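Local coordinates for protein xyloglucan-specific endo-beta-1,4-glucanase BoGH9A (Bacteroides ovatus, PDB 6DHT) that cleaves beta-1,4-glucosidic linkages in the xyloglucan backbone, releasing xyloglucan oligosaccharides during polysaccharide breakdown by a gut bacterium, at residues E246-P251 / H497-A502; G130-M135 / D508-F513; F43-A48 / G84-K89. All blocks are in the same frame, centred on the assembly; numbering follows the deposited sequence.

Contact 1 of 3, residues E246-P251 / H497-A502; sequences EGFVKP and HHRLSA. With MG (magnesium ion), chain X; EDO (1,2-ethanediol), chain F.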
loop_
_atom_site.group_PDB
_atom_site.type_symbol
_atom_site.label_atom_id
_atom_site.label_comp_id
_atom_site.label_asym_id
_atom_site.label_seq_id
_atom_site.Cartn_x
_atom_site.Cartn_y
_atom_site.Cartn_z
ATOM N N GLU A 246 2.663 13.933 18.695
ATOM C CA GLU A 246 1.622 14.152 19.678
ATOM C C GLU A 246 1.345 12.909 20.499
ATOM O O GLU A 246 1.703 11.782 20.134
ATOM C CB GLU A 246 0.331 14.588 18.969
ATOM C CG GLU A 246 0.453 15.839 18.132
ATOM C CD GLU A 246 0.429 17.155 18.917
ATOM O OE1 GLU A 246 0.721 17.145 20.138
ATOM O OE2 GLU A 246 0.112 18.202 18.304
ATOM N N GLY A 247 0.690 13.091 21.642
ATOM C CA GLY A 247 0.188 11.960 22.384
ATOM C C GLY A 247 -0.990 11.347 21.651
ATOM O O GLY A 247 -1.328 11.770 20.521
ATOM N N PHE A 248 -1.599 10.356 22.279
ATOM C CA PHE A 248 -2.756 9.661 21.724
ATOM C C PHE A 248 -4.034 10.451 22.025
ATOM O O PHE A 248 -4.864 10.057 22.856
ATOM C CB PHE A 248 -2.774 8.193 22.150
ATOM C CG PHE A 248 -1.865 7.337 21.302
ATOM C CD1 PHE A 248 -0.522 7.659 21.178
ATOM C CD2 PHE A 248 -2.368 6.306 20.528
ATOM C CE1 PHE A 248 0.315 6.926 20.359
ATOM C CE2 PHE A 248 -1.528 5.566 19.695
ATOM C CZ PHE A 248 -0.186 5.881 19.617
ATOM N N VAL A 249 -4.165 11.565 21.311
ATOM C CA VAL A 249 -5.266 12.496 21.491
ATOM C C VAL A 249 -5.980 12.718 20.166
ATOM O O VAL A 249 -5.426 12.424 19.105
ATOM C CB VAL A 249 -4.763 13.848 22.011
ATOM C CG1 VAL A 249 -4.012 13.652 23.334
ATOM C CG2 VAL A 249 -3.859 14.533 21.032
ATOM N N LYS A 250 -7.197 13.240 20.228
ATOM C CA LYS A 250 -7.964 13.519 19.026
ATOM C C LYS A 250 -7.333 14.664 18.238
ATOM O O LYS A 250 -6.690 15.540 18.808
ATOM C CB LYS A 250 -9.395 13.910 19.385
ATOM C CG LYS A 250 -10.219 12.878 20.085
ATOM C CD LYS A 250 -11.494 13.546 20.641
ATOM C CE LYS A 250 -12.243 12.669 21.630
ATOM N NZ LYS A 250 -13.156 11.736 20.938
ATOM N N PRO A 251 -7.521 14.685 16.915
ATOM C CA PRO A 251 -6.942 15.811 16.170
ATOM C C PRO A 251 -7.332 17.212 16.685
ATOM O O PRO A 251 -6.485 18.106 16.735
ATOM C CB PRO A 251 -7.470 15.583 14.751
ATOM C CG PRO A 251 -7.604 14.116 14.648
ATOM C CD PRO A 251 -8.056 13.652 16.015
ATOM N N HIS A 497 -2.147 0.496 16.501
ATOM C CA HIS A 497 -1.365 1.646 16.860
ATOM C C HIS A 497 -1.719 2.734 15.874
ATOM O O HIS A 497 -1.071 2.897 14.831
ATOM C CB HIS A 497 0.123 1.286 16.814
ATOM C CG HIS A 497 1.047 2.430 17.104
ATOM N ND1 HIS A 497 1.475 3.311 16.138
ATOM C CD2 HIS A 497 1.647 2.828 18.256
ATOM C CE1 HIS A 497 2.264 4.222 16.682
ATOM N NE2 HIS A 497 2.392 3.940 17.971
ATOM N N HIS A 498 -2.773 3.468 16.208
ATOM C CA HIS A 498 -3.392 4.420 15.279
ATOM C C HIS A 498 -4.027 5.488 16.137
ATOM O O HIS A 498 -5.024 5.228 16.810
ATOM C CB HIS A 498 -4.478 3.679 14.481
ATOM C CG HIS A 498 -5.093 4.471 13.372
ATOM N ND1 HIS A 498 -6.381 4.238 12.922
ATOM C CD2 HIS A 498 -4.585 5.431 12.567
ATOM C CE1 HIS A 498 -6.636 5.041 11.903
ATOM N NE2 HIS A 498 -5.566 5.778 11.669
ATOM N N ARG A 499 -3.467 6.683 16.124
ATOM C CA ARG A 499 -3.989 7.715 17.015
ATOM C C ARG A 499 -5.461 8.021 16.737
ATOM O O ARG A 499 -6.217 8.279 17.671
ATOM C CB ARG A 499 -3.155 8.986 16.973
ATOM C CG ARG A 499 -1.819 8.891 17.730
ATOM C CD ARG A 499 -0.949 10.096 17.458
ATOM N NE ARG A 499 0.308 10.078 18.217
ATOM C CZ ARG A 499 1.344 9.312 17.927
ATOM N NH1 ARG A 499 1.276 8.458 16.903
ATOM N NH2 ARG A 499 2.453 9.385 18.645
ATOM N N LEU A 500 -5.910 7.949 15.480
ATOM C CA LEU A 500 -7.335 8.183 15.243
ATOM C C LEU A 500 -8.239 7.153 15.918
ATOM O O LEU A 500 -9.198 7.512 16.599
ATOM C CB LEU A 500 -7.650 8.203 13.749
ATOM C CG LEU A 500 -7.220 9.431 12.950
ATOM C CD1 LEU A 500 -7.560 9.225 11.459
ATOM C CD2 LEU A 500 -7.846 10.715 13.418
ATOM N N SER A 501 -7.971 5.871 15.723
ATOM C CA SER A 501 -8.798 4.830 16.333
ATOM C C SER A 501 -8.672 4.825 17.862
ATOM O O SER A 501 -9.610 4.437 18.577
ATOM C CB SER A 501 -8.449 3.439 15.807
ATOM O OG SER A 501 -8.777 3.326 14.420
ATOM N N ALA A 502 -7.499 5.208 18.360
ATOM C CA ALA A 502 -7.220 5.072 19.791
ATOM C C ALA A 502 -7.829 6.220 20.570
ATOM O O ALA A 502 -8.115 6.065 21.766
ATOM C CB ALA A 502 -5.709 4.980 20.045
HETATM MG MG MG X . -11.506 3.684 18.971
HETATM C C1 EDO F . 5.355 7.056 17.294
HETATM O O1 EDO F . 4.606 7.589 18.405
HETATM C C2 EDO F . 4.823 7.550 15.946
HETATM O O2 EDO F . 3.497 7.045 15.764
HETATM O O HOH W 1 -11.884 3.442 16.872
HETATM O O HOH W 2 -11.318 4.231 20.952
HETATM O O HOH W 3 -10.724 1.855 19.058
#
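Arg-499 crosses the Phe-248 ring, and the tight part of the contact is built around this pair. The Arg-499 CG methylene lies 3.6 Å from the centroid of the Phe-248 ring and 1° off its normal, a CH-pi contact. Because the arginine chain is extended from CG to NE, its guanidinium then passes over Phe-248 CE1, the two planes 33° apart. NE and NH2 of Arg-499 both donate to Glu-246 O, each at 2.9 Å and close to the guanidinium plane; NE adds a weak bond to Gly-247 O. The edge of Phe-248 meets the face of His-497 in a T-shaped pair, with planes at 68°. His-497, a predicted active-site residue, bonds through ND1 to Glu-548, the predicted proton donor. At the Phe-248 rim, CD2 touches Ala-502 CB at 3.6 Å. Separately, Pro-251 CG packs on Leu-500 CD2 at 3.6 Å, and Ser-501 O binds magnesium with Asp-504 and Ile-506.

On the looser side Val-249 and Lys-250 direct CB away from 497-502; Lys-250 NZ forms a salt bridge with Asp-505. At the outer end of the guanidinium, beside the His-497 edge, an ethanediol, probably from the crystallisation liquor, accepts from Arg-499, O2 lying 2.9 Å from NH1 and O1 2.8 Å from NH2. NH1 also bonds to Gly-170 O. With two nitrogens gripping one carbonyl oxygen, the guanidinium's rotation is fixed, and its N-H groups could also meet a sugar hydroxyl.

Contact 2 of 3, residues G130-M135 / D508-F513; sequences GQWHRM and DPIPGF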
loop_
_atom_site.group_PDB
_atom_site.type_symbol
_atom_site.label_atom_id
_atom_site.label_comp_id
_atom_site.label_asym_id
_atom_site.label_seq_id
_atom_site.Cartn_x
_atom_site.Cartn_y
_atom_site.Cartn_z
ATOM N N GLY A 130 -19.872 6.519 8.603
ATOM C CA GLY A 130 -20.492 5.591 9.542
ATOM C C GLY A 130 -20.223 6.028 10.976
ATOM O O GLY A 130 -20.166 7.227 11.272
ATOM N N GLN A 131 -20.031 5.072 11.878
ATOM C CA GLN A 131 -19.872 5.436 13.283
ATOM C C GLN A 131 -18.566 6.182 13.571
ATOM O O GLN A 131 -18.441 6.819 14.615
ATOM C CB GLN A 131 -19.983 4.212 14.193
ATOM C CG GLN A 131 -18.891 3.193 14.025
ATOM C CD GLN A 131 -19.058 2.017 14.981
ATOM O OE1 GLN A 131 -19.502 2.182 16.112
ATOM N NE2 GLN A 131 -18.726 0.827 14.518
ATOM N N TRP A 132 -17.603 6.121 12.649
ATOM C CA TRP A 132 -16.312 6.793 12.860
ATOM C C TRP A 132 -16.300 8.188 12.260
ATOM O O TRP A 132 -15.407 8.538 11.486
ATOM C CB TRP A 132 -15.158 5.963 12.278
ATOM C CG TRP A 132 -15.131 4.538 12.795
ATOM C CD1 TRP A 132 -14.535 4.088 13.934
ATOM C CD2 TRP A 132 -15.752 3.406 12.193
ATOM N NE1 TRP A 132 -14.744 2.746 14.074
ATOM C CE2 TRP A 132 -15.489 2.300 13.011
ATOM C CE3 TRP A 132 -16.508 3.220 11.033
ATOM C CZ2 TRP A 132 -15.957 1.034 12.710
ATOM C CZ3 TRP A 132 -16.966 1.972 10.736
ATOM C CH2 TRP A 132 -16.686 0.889 11.556
ATOM N N HIS A 133 -17.309 8.980 12.612
ATOM C CA HIS A 133 -17.388 10.362 12.166
ATOM C C HIS A 133 -16.669 11.259 13.147
ATOM O O HIS A 133 -16.585 10.934 14.336
ATOM C CB HIS A 133 -18.850 10.805 11.992
ATOM C CG HIS A 133 -19.701 10.592 13.204
ATOM N ND1 HIS A 133 -19.808 11.528 14.211
ATOM C CD2 HIS A 133 -20.490 9.552 13.572
ATOM C CE1 HIS A 133 -20.623 11.074 15.147
ATOM N NE2 HIS A 133 -21.052 9.879 14.784
ATOM N N ARG A 134 -16.137 12.367 12.644
ATOM C CA ARG A 134 -15.480 13.353 13.492
ATOM C C ARG A 134 -15.461 14.725 12.860
ATOM O O ARG A 134 -15.739 14.895 11.677
ATOM C CB ARG A 134 -14.057 12.913 13.836
ATOM C CG ARG A 134 -13.089 12.884 12.668
ATOM C CD ARG A 134 -11.710 12.322 13.057
ATOM N NE ARG A 134 -10.740 12.683 12.032
ATOM C CZ ARG A 134 -10.403 11.935 10.982
ATOM N NH1 ARG A 134 -10.898 10.725 10.833
ATOM N NH2 ARG A 134 -9.521 12.401 10.104
ATOM N N MET A 135 -15.124 15.711 13.676
ATOM C CA MET A 135 -15.023 17.082 13.214
ATOM C C MET A 135 -13.744 17.237 12.417
ATOM O O MET A 135 -12.857 16.388 12.486
ATOM C CB MET A 135 -14.983 18.032 14.415
ATOM C CG MET A 135 -16.164 17.869 15.361
ATOM S SD MET A 135 -17.714 18.449 14.644
ATOM C CE MET A 135 -17.587 20.187 15.064
ATOM N N ASP A 508 -14.639 -0.298 18.202
ATOM C CA ASP A 508 -14.095 -0.908 17.001
ATOM C C ASP A 508 -13.155 0.074 16.306
ATOM O O ASP A 508 -13.432 1.272 16.215
ATOM C CB ASP A 508 -15.214 -1.307 16.053
ATOM C CG ASP A 508 -15.961 -2.525 16.520
ATOM O OD1 ASP A 508 -15.414 -3.291 17.349
ATOM O OD2 ASP A 508 -17.093 -2.705 16.046
ATOM N N PRO A 509 -12.015 -0.438 15.809
ATOM C CA PRO A 509 -11.109 0.448 15.075
ATOM C C PRO A 509 -11.689 0.912 13.734
ATOM O O PRO A 509 -12.601 0.285 13.186
ATOM C CB PRO A 509 -9.899 -0.448 14.816
ATOM C CG PRO A 509 -10.453 -1.816 14.758
ATOM C CD PRO A 509 -11.529 -1.830 15.820
ATOM N N ILE A 510 -11.140 1.999 13.198
ATOM C CA ILE A 510 -11.516 2.441 11.859
ATOM C C ILE A 510 -11.150 1.282 10.924
ATOM O O ILE A 510 -10.048 0.721 11.001
ATOM C CB ILE A 510 -10.811 3.746 11.478
ATOM C CG1 ILE A 510 -11.215 4.848 12.478
ATOM C CG2 ILE A 510 -11.188 4.153 10.031
ATOM C CD1 ILE A 510 -10.497 6.171 12.306
ATOM N N PRO A 511 -12.072 0.898 10.026
ATOM C CA PRO A 511 -11.838 -0.296 9.206
ATOM C C PRO A 511 -10.959 -0.035 7.973
ATOM O O PRO A 511 -10.804 1.089 7.522
ATOM C CB PRO A 511 -13.256 -0.685 8.739
ATOM C CG PRO A 511 -13.975 0.617 8.672
ATOM C CD PRO A 511 -13.439 1.424 9.863
ATOM N N GLY A 512 -10.376 -1.122 7.467
ATOM C CA GLY A 512 -9.672 -1.121 6.192
ATOM C C GLY A 512 -8.164 -0.994 6.250
ATOM O O GLY A 512 -7.537 -0.953 5.186
ATOM N N PHE A 513 -7.566 -0.934 7.442
ATOM C CA PHE A 513 -6.127 -0.746 7.574
ATOM C C PHE A 513 -5.361 -2.038 7.735
ATOM O O PHE A 513 -5.676 -2.833 8.600
ATOM C CB PHE A 513 -5.821 0.139 8.784
ATOM C CG PHE A 513 -6.253 1.571 8.612
ATOM C CD1 PHE A 513 -7.537 1.965 8.898
ATOM C CD2 PHE A 513 -5.361 2.527 8.168
ATOM C CE1 PHE A 513 -7.927 3.323 8.707
ATOM C CE2 PHE A 513 -5.730 3.875 7.992
ATOM C CZ PHE A 513 -7.012 4.264 8.283
#
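The Trp-132 indole is sandwiched: Ile-510 CA and Pro-511 CD lie over one face, Gln-131 CG over the opposite one, and the carbonyl of Asp-508 stands at the edge. Pro-511 CD is 3.5 Å from the centroid of the Trp-132 six-membered ring and 4° off its normal, while Ile-510 CA lies 4.0 Å from the centroid of the five-membered ring; both are CH-pi contacts. Toward the pyrrole side, Ile-510 CG1 touches Trp-132 CD1 at 3.7 Å. On the far face, Gln-131 CG comes to 3.5 Å above the Trp-132 ring plane, placed there by a chi1 of 65° that sets CG between the backbone N and the carbonyl carbon. Trp-132 itself is the centre of an inverse gamma turn in the loop after helix 126-129, and its ring joins this loop to the 508-513 loop within the (alpha/alpha)6-barrel catalytic domain of family 9. Tyr-117 of helix 105-117 and Ile-506, whose carbonyl binds magnesium, also border the indole. NE1 of Trp-132 donates to Asp-508 O at 2.9 Å in a nearly straight bond (169°), the oxygen lying close to the ring plane but the donor standing above the carbonyl plane. A leucine in place of Trp-132 would probably leave Asp-508 O without this donor and Pro-511 CD without its aromatic platform. Trp-132 CZ2 also approaches Asp-508 CB, at 4.1 Å.

Contact 3 of 3, residues F43-A48 / G84-K89; sequences FVIWDA and GKYILK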
loop_
_atom_site.group_PDB
_atom_site.type_symbol
_atom_site.label_atom_id
_atom_site.label_comp_id
_atom_site.label_asym_id
_atom_site.label_seq_id
_atom_site.Cartn_x
_atom_site.Cartn_y
_atom_site.Cartn_z
ATOM N N PHE A 43 -9.830 -34.513 5.997
ATOM C CA PHE A 43 -10.809 -33.445 6.174
ATOM C C PHE A 43 -11.974 -33.615 5.229
ATOM O O PHE A 43 -11.875 -34.333 4.229
ATOM C CB PHE A 43 -10.170 -32.051 5.994
ATOM C CG PHE A 43 -9.874 -31.680 4.561
ATOM C CD1 PHE A 43 -8.701 -32.089 3.949
ATOM C CD2 PHE A 43 -10.774 -30.916 3.841
ATOM C CE1 PHE A 43 -8.434 -31.745 2.627
ATOM C CE2 PHE A 43 -10.509 -30.557 2.527
ATOM C CZ PHE A 43 -9.343 -30.977 1.925
ATOM N N VAL A 44 -13.082 -32.954 5.557
ATOM C CA VAL A 44 -14.311 -33.043 4.773
ATOM C C VAL A 44 -14.915 -31.648 4.595
ATOM O O VAL A 44 -14.899 -30.834 5.514
ATOM C CB VAL A 44 -15.350 -33.976 5.451
ATOM C CG1 VAL A 44 -16.592 -34.108 4.610
ATOM C CG2 VAL A 44 -14.738 -35.340 5.695
ATOM N N ILE A 45 -15.430 -31.387 3.399
ATOM C CA ILE A 45 -16.207 -30.186 3.153
ATOM C C ILE A 45 -17.681 -30.563 3.031
ATOM O O ILE A 45 -18.031 -31.477 2.272
ATOM C CB ILE A 45 -15.757 -29.495 1.841
ATOM C CG1 ILE A 45 -14.231 -29.251 1.851
ATOM C CG2 ILE A 45 -16.557 -28.217 1.593
ATOM C CD1 ILE A 45 -13.727 -28.360 2.944
ATOM N N TRP A 46 -18.525 -29.856 3.784
ATOM C CA TRP A 46 -19.980 -30.015 3.723
ATOM C C TRP A 46 -20.680 -28.760 3.229
ATOM O O TRP A 46 -20.267 -27.654 3.557
ATOM C CB TRP A 46 -20.512 -30.296 5.131
ATOM C CG TRP A 46 -19.952 -31.515 5.762
ATOM C CD1 TRP A 46 -18.891 -31.587 6.608
ATOM C CD2 TRP A 46 -20.427 -32.852 5.592
ATOM N NE1 TRP A 46 -18.675 -32.895 6.981
ATOM C CE2 TRP A 46 -19.600 -33.689 6.359
ATOM C CE3 TRP A 46 -21.456 -33.421 4.844
ATOM C CZ2 TRP A 46 -19.781 -35.070 6.416
ATOM C CZ3 TRP A 46 -21.636 -34.792 4.904
ATOM C CH2 TRP A 46 -20.800 -35.598 5.681
ATOM N N ASP A 47 -21.745 -28.921 2.460
ATOM C CA ASP A 47 -22.602 -27.800 2.102
ATOM C C ASP A 47 -23.331 -27.381 3.378
ATOM O O ASP A 47 -24.015 -28.195 4.004
ATOM C CB ASP A 47 -23.576 -28.219 0.991
ATOM C CG ASP A 47 -24.475 -27.083 0.513
ATOM O OD1 ASP A 47 -25.050 -26.363 1.349
ATOM O OD2 ASP A 47 -24.625 -26.912 -0.723
ATOM N N ALA A 48 -23.181 -26.125 3.785
ATOM C CA ALA A 48 -23.665 -25.697 5.093
ATOM C C ALA A 48 -25.186 -25.683 5.164
ATOM O O ALA A 48 -25.764 -25.799 6.246
ATOM C CB ALA A 48 -23.108 -24.314 5.444
ATOM N N GLY A 84 -21.321 -20.792 -2.728
ATOM C CA GLY A 84 -22.144 -21.181 -1.602
ATOM C C GLY A 84 -21.427 -21.049 -0.280
ATOM O O GLY A 84 -20.289 -20.569 -0.225
ATOM N N LYS A 85 -22.095 -21.479 0.790
ATOM C CA LYS A 85 -21.512 -21.490 2.126
ATOM C C LYS A 85 -21.242 -22.930 2.509
ATOM O O LYS A 85 -22.092 -23.797 2.293
ATOM C CB LYS A 85 -22.463 -20.842 3.137
ATOM C CG LYS A 85 -21.921 -20.790 4.548
ATOM C CD LYS A 85 -22.928 -20.184 5.526
ATOM C CE LYS A 85 -22.391 -20.245 6.941
ATOM N NZ LYS A 85 -23.280 -19.573 7.937
ATOM N N TYR A 86 -20.055 -23.177 3.048
ATOM C CA TYR A 86 -19.559 -24.532 3.275
ATOM C C TYR A 86 -19.005 -24.671 4.687
ATOM O O TYR A 86 -18.672 -23.678 5.343
ATOM C CB TYR A 86 -18.465 -24.887 2.257
ATOM C CG TYR A 86 -18.981 -24.936 0.851
ATOM C CD1 TYR A 86 -19.526 -26.105 0.331
ATOM C CD2 TYR A 86 -18.947 -23.809 0.046
ATOM C CE1 TYR A 86 -20.013 -26.149 -0.936
ATOM C CE2 TYR A 86 -19.433 -23.841 -1.229
ATOM C CZ TYR A 86 -19.965 -25.027 -1.723
ATOM O OH TYR A 86 -20.464 -25.088 -2.997
ATOM N N ILE A 87 -18.926 -25.911 5.158
ATOM C CA ILE A 87 -18.281 -26.200 6.428
ATOM C C ILE A 87 -17.080 -27.100 6.209
ATOM O O ILE A 87 -17.193 -28.137 5.556
ATOM C CB ILE A 87 -19.232 -26.938 7.386
ATOM C CG1 ILE A 87 -20.552 -26.181 7.545
ATOM C CG2 ILE A 87 -18.556 -27.157 8.748
ATOM C CD1 ILE A 87 -21.652 -27.047 8.175
ATOM N N LEU A 88 -15.939 -26.696 6.752
ATOM C CA LEU A 88 -14.731 -27.502 6.722
ATOM C C LEU A 88 -14.607 -28.192 8.075
ATOM O O LEU A 88 -14.471 -27.523 9.087
ATOM C CB LEU A 88 -13.497 -26.619 6.481
ATOM C CG LEU A 88 -12.150 -27.306 6.191
ATOM C CD1 LEU A 88 -11.153 -26.274 5.672
ATOM C CD2 LEU A 88 -11.545 -27.948 7.362
ATOM N N LYS A 89 -14.645 -29.520 8.086
ATOM C CA LYS A 89 -14.446 -30.282 9.324
ATOM C C LYS A 89 -13.113 -31.023 9.270
ATOM O O LYS A 89 -12.828 -31.721 8.293
ATOM C CB LYS A 89 -15.594 -31.273 9.557
ATOM C CG LYS A 89 -16.887 -30.658 10.084
ATOM C CD LYS A 89 -17.703 -31.706 10.861
ATOM C CE LYS A 89 -19.100 -31.216 11.227
ATOM N NZ LYS A 89 -19.110 -29.826 11.784
HETATM O O HOH W 4 -23.829 -24.232 -2.745
HETATM O O HOH W 5 -24.185 -23.901 0.324
#
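Ile-87 and Trp-46 face each other as an antiparallel hydrogen-bonded pair, with Ile-87 N donating to Trp-46 O at 2.7 Å and Trp-46 N returning a bond to Ile-87 O. Val-44 and Lys-89 form a second such pair, and the 3.0 Å bond from Ala-48 N to Lys-85 O extends the pattern past the end of strand 43-47. The strand segments run at 149° to each other.

Traced outward, the Ile-87 side chain starts with CB 4.2 Å from Trp-46 CB. CG1, anti to the carbonyl carbon (chi1 -53°), meets Ala-48 CB at 3.8 Å. The chain continues extended, and CD1 ends 3.9 Å from Ala-48 CA, so one branch runs along the beginning of the turn. Val-44 and Lys-89 share this face; within its own strand, Val-44 lays CG1 over one face of the Trp-46 indole.

Ile-45 and Leu-88 point to the other face of the sheet. Ile-45 CD1 touches Leu-88 CG at 3.8 Å, and Ile-45 CG2 reaches Tyr-86 CD1 at 3.9 Å. Both Ile-45 and Leu-88 also pack on Phe-77, and Leu-88 on Leu-75 of strand 72-76, which belongs to the second sheet of this Ig-like beta sandwich.

Asp-47 OD1 accepts from Val-49 N and Ser-50 N, and a water lies 2.8 Å from Asp-47 OD1, also close to Lys-85 O. The chemistry thus divides into paired backbone bonds down the middle, an apolar face of Ile-45 and Leu-88 joined by aromatic rings, and a polar, hydrated end where the strand turns.

How the contacts relate
From the N terminus, contact 3 comes first: it pairs strand 42-47 with strand 84-90 and closes a short, helix-free loop within the Ig-like domain. In the catalytic domain, residues 130-135 open contact 2 and 246-251 open contact 1. Contact 1 closes at 497-502, joining the loop between strands 239-241 and 259-260 to helix 499-503. Contact 2 closes at 508-513, joining the loop after helix 126-129 to the loop after helix 499-503, so the contact 1 loop lies within the contact 2 loop without crossing. The two touch where Ser-501 OG lies 3.0 Å from Ile-510 N, a probable hydrogen bond. Contact 3 stands apart, its nearest atoms about 20 Å from contact 2.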